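Local structure of H127A/Y244A mutant of alginate lyase AlyC3 in complex with dimannuronate (Psychromonas sp., 7C8F) at residues V138-L143 and V187-Y192. The protein is an alginate lyase of family PL7, here an engineered double mutant holding dimannuronate, and cleaves the polysaccharide alginate, most probably by beta-elimination. Residues are numbered along the deposited sequence; the frame is centred on the assembly and turned at random.
Sequences VPHPLL and VAYKKY. With BEM (beta-D-mannopyranuronic acid), chain D; BEM (beta-D-mannopyranuronic acid), chain C.
His140 and Tyr189 meet in the glycan-binding groove of a PL7 lyase, on the concave side of the beta-sandwich (jelly roll) fold. His140 sits in the loop between strands 119-129 and 143-148; Tyr189 opens strand 189-196. Their backbones stay well apart, with the CA atoms of His140 and Ala188 10.0 Å from each other, and the long Tyr189 side chain spans the gap. The two side chains cross at about a right angle. His140 ND1 and Tyr189 OH lie 3.3 Å apart, and both are directed at one carboxylate, that of the chain D mannuronate. His140 ND1 donates to O6B of this sugar over 2.8 Å, in a nearly straight bond of 163°. The carboxylate lies at the imidazole edge, near the ring plane. Tyr189 OH donates to O6A of the same sugar at 2.6 Å. Each carboxylate oxygen thus has its own donor, which should fix the rotation of the group and favour its negative charge. On His140, CG is anti to the carbonyl carbon and beside the backbone N (chi1 -51°), which brings the ring to the sugar; chi2 of -76° then turns ND1 to the carboxylate. The far ring nitrogen, NE2, accepts a hydrogen bond from the backbone N of Cys169, a disulfide-forming residue, so the imidazole is held at both nitrogens. Pro139 CG packs near the rim of one imidazole face. An alanine in place of His140 is likely to leave O6B without this donor and the carboxylate freer to turn. Lys170, Gln124, Arg77 and Gln117 are also hydrogen-bonded to the bound disaccharide. The loop grips the second sugar through its backbone: O3 of the chain C mannuronate donates to Pro139 O at 2.6 Å, while its O2 makes a weak bond to that same carbonyl at 3.4 Å.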
loop_
_atom_site.group_PDB
_atom_site.type_symbol
_atom_site.label_atom_id
_atom_site.label_comp_id
_atom_site.label_asym_id
_atom_site.label_seq_id
_atom_site.Cartn_x
_atom_site.Cartn_y
_atom_site.Cartn_z
ATOM N N VAL B 138 -3.784 5.543 5.918
ATOM C CA VAL B 138 -3.847 4.596 7.026
ATOM C C VAL B 138 -4.003 5.411 8.309
ATOM O O VAL B 138 -3.166 6.284 8.572
ATOM C CB VAL B 138 -2.593 3.708 7.064
ATOM C CG1 VAL B 138 -2.565 2.829 8.313
ATOM C CG2 VAL B 138 -2.554 2.847 5.800
ATOM N N PRO B 139 -5.073 5.206 9.100
ATOM C CA PRO B 139 -5.361 6.138 10.205
ATOM C C PRO B 139 -4.571 5.840 11.473
ATOM O O PRO B 139 -5.112 5.897 12.585
ATOM C CB PRO B 139 -6.867 5.943 10.428
ATOM C CG PRO B 139 -7.092 4.517 10.104
ATOM C CD PRO B 139 -6.139 4.203 8.935
ATOM N N HIS B 140 -3.288 5.519 11.309
ATOM C CA HIS B 140 -2.382 5.197 12.396
ATOM C C HIS B 140 -1.084 5.898 12.006
ATOM O O HIS B 140 -0.630 5.754 10.853
ATOM C CB HIS B 140 -2.110 3.691 12.508
ATOM C CG HIS B 140 -3.341 2.831 12.544
ATOM N ND1 HIS B 140 -4.140 2.718 13.662
ATOM C CD2 HIS B 140 -3.891 2.021 11.607
ATOM C CE1 HIS B 140 -5.136 1.884 13.410
ATOM N NE2 HIS B 140 -5.008 1.443 12.170
ATOM N N PRO B 141 -0.454 6.644 12.909
ATOM C CA PRO B 141 0.865 7.204 12.594
ATOM C C PRO B 141 1.928 6.125 12.637
ATOM O O PRO B 141 1.818 5.139 13.374
ATOM C CB PRO B 141 1.093 8.235 13.704
ATOM C CG PRO B 141 0.283 7.748 14.832
ATOM C CD PRO B 141 -0.901 6.975 14.268
ATOM N N LEU B 142 2.976 6.317 11.832
ATOM C CA LEU B 142 4.128 5.431 11.926
ATOM C C LEU B 142 4.765 5.513 13.304
ATOM O O LEU B 142 5.134 4.485 13.883
ATOM C CB LEU B 142 5.155 5.784 10.847
ATOM C CG LEU B 142 6.457 4.982 10.913
ATOM C CD1 LEU B 142 6.197 3.497 10.718
ATOM C CD2 LEU B 142 7.466 5.493 9.901
ATOM N N LEU B 143 4.897 6.722 13.849
ATOM C CA LEU B 143 5.588 6.940 15.114
ATOM C C LEU B 143 4.862 7.999 15.916
ATOM O O LEU B 143 4.530 9.057 15.376
ATOM C CB LEU B 143 7.026 7.422 14.846
ATOM C CG LEU B 143 7.784 7.963 16.071
ATOM C CD1 LEU B 143 8.083 6.833 17.082
ATOM C CD2 LEU B 143 9.079 8.665 15.636
ATOM N N VAL B 187 1.089 -6.761 18.436
ATOM C CA VAL B 187 1.580 -7.114 17.114
ATOM C C VAL B 187 1.625 -5.895 16.201
ATOM O O VAL B 187 2.612 -5.673 15.492
ATOM C CB VAL B 187 0.704 -8.227 16.495
ATOM C CG1 VAL B 187 1.103 -8.502 15.047
ATOM C CG2 VAL B 187 0.763 -9.507 17.345
ATOM N N ALA B 188 0.567 -5.091 16.216
ATOM C CA ALA B 188 0.512 -3.926 15.348
ATOM C C ALA B 188 1.483 -2.839 15.783
ATOM O O ALA B 188 1.793 -1.963 14.972
ATOM C CB ALA B 188 -0.913 -3.370 15.321
ATOM N N TYR B 189 1.962 -2.864 17.033
ATOM C CA TYR B 189 2.852 -1.835 17.559
ATOM C C TYR B 189 4.078 -2.463 18.194
ATOM O O TYR B 189 4.005 -3.544 18.789
ATOM C CB TYR B 189 2.164 -0.927 18.581
ATOM C CG TYR B 189 1.022 -0.177 17.948
ATOM C CD1 TYR B 189 1.230 1.047 17.312
ATOM C CD2 TYR B 189 -0.251 -0.728 17.915
ATOM C CE1 TYR B 189 0.180 1.714 16.688
ATOM C CE2 TYR B 189 -1.301 -0.068 17.292
ATOM C CZ TYR B 189 -1.083 1.146 16.685
ATOM O OH TYR B 189 -2.135 1.784 16.066
ATOM N N LYS B 190 5.205 -1.790 18.020
ATOM C CA LYS B 190 6.430 -2.051 18.760
ATOM C C LYS B 190 6.729 -0.816 19.589
ATOM O O LYS B 190 6.658 0.310 19.084
ATOM C CB LYS B 190 7.577 -2.336 17.788
ATOM C CG LYS B 190 8.849 -2.819 18.457
ATOM C CD LYS B 190 9.808 -3.432 17.449
ATOM C CE LYS B 190 11.152 -3.747 18.093
ATOM N NZ LYS B 190 10.994 -4.471 19.370
ATOM N N LYS B 191 7.031 -1.009 20.865
ATOM C CA LYS B 191 7.247 0.101 21.780
ATOM C C LYS B 191 8.694 0.114 22.245
ATOM O O LYS B 191 9.250 -0.934 22.597
ATOM C CB LYS B 191 6.291 0.002 22.977
ATOM C CG LYS B 191 4.824 -0.048 22.537
ATOM C CD LYS B 191 3.844 -0.085 23.704
ATOM C CE LYS B 191 3.791 -1.453 24.346
ATOM N NZ LYS B 191 2.638 -1.560 25.280
ATOM N N TYR B 192 9.300 1.299 22.249
ATOM C CA TYR B 192 10.681 1.478 22.685
ATOM C C TYR B 192 10.732 2.451 23.854
ATOM O O TYR B 192 10.162 3.547 23.789
ATOM C CB TYR B 192 11.553 2.040 21.558
ATOM C CG TYR B 192 11.642 1.160 20.322
ATOM C CD1 TYR B 192 10.718 1.268 19.303
ATOM C CD2 TYR B 192 12.665 0.214 20.184
ATOM C CE1 TYR B 192 10.804 0.466 18.164
ATOM C CE2 TYR B 192 12.760 -0.586 19.061
ATOM C CZ TYR B 192 11.824 -0.458 18.050
ATOM O OH TYR B 192 11.914 -1.259 16.925
HETATM C C1 BEM D . -4.368 8.200 17.026
HETATM C C2 BEM D . -4.559 8.119 18.537
HETATM O O2 BEM D . -5.742 7.395 18.839
HETATM C C3 BEM D . -3.408 7.347 19.138
HETATM O O3 BEM D . -3.644 7.078 20.479
HETATM C C4 BEM D . -3.460 5.983 18.546
HETATM O O4 BEM D . -2.631 5.088 19.227
HETATM C C5 BEM D . -3.141 6.127 17.102
HETATM O O5 BEM D . -4.183 6.894 16.556
HETATM C C6 BEM D . -3.095 4.797 16.467
HETATM O O6B BEM D . -4.077 4.372 15.909
HETATM O O6A BEM D . -2.000 4.323 16.372
HETATM C C1 BEM C . -5.946 11.221 13.230
HETATM C C2 BEM C . -6.249 9.766 12.922
HETATM O O2 BEM C . -5.239 9.225 12.091
HETATM C C3 BEM C . -6.377 8.981 14.202
HETATM O O3 BEM C . -6.519 7.623 13.928
HETATM C C4 BEM C . -5.190 9.213 15.125
HETATM O O4 BEM C . -5.536 8.717 16.414
HETATM C C5 BEM C . -4.908 10.691 15.259
HETATM O O5 BEM C . -4.801 11.350 14.021
HETATM C C6 BEM C . -3.598 10.795 15.933
HETATM O O6B BEM C . -2.598 10.976 15.238
HETATM O O6A BEM C . -3.578 10.880 17.149
HETATM O O1 BEM C . -5.657 11.943 12.048
#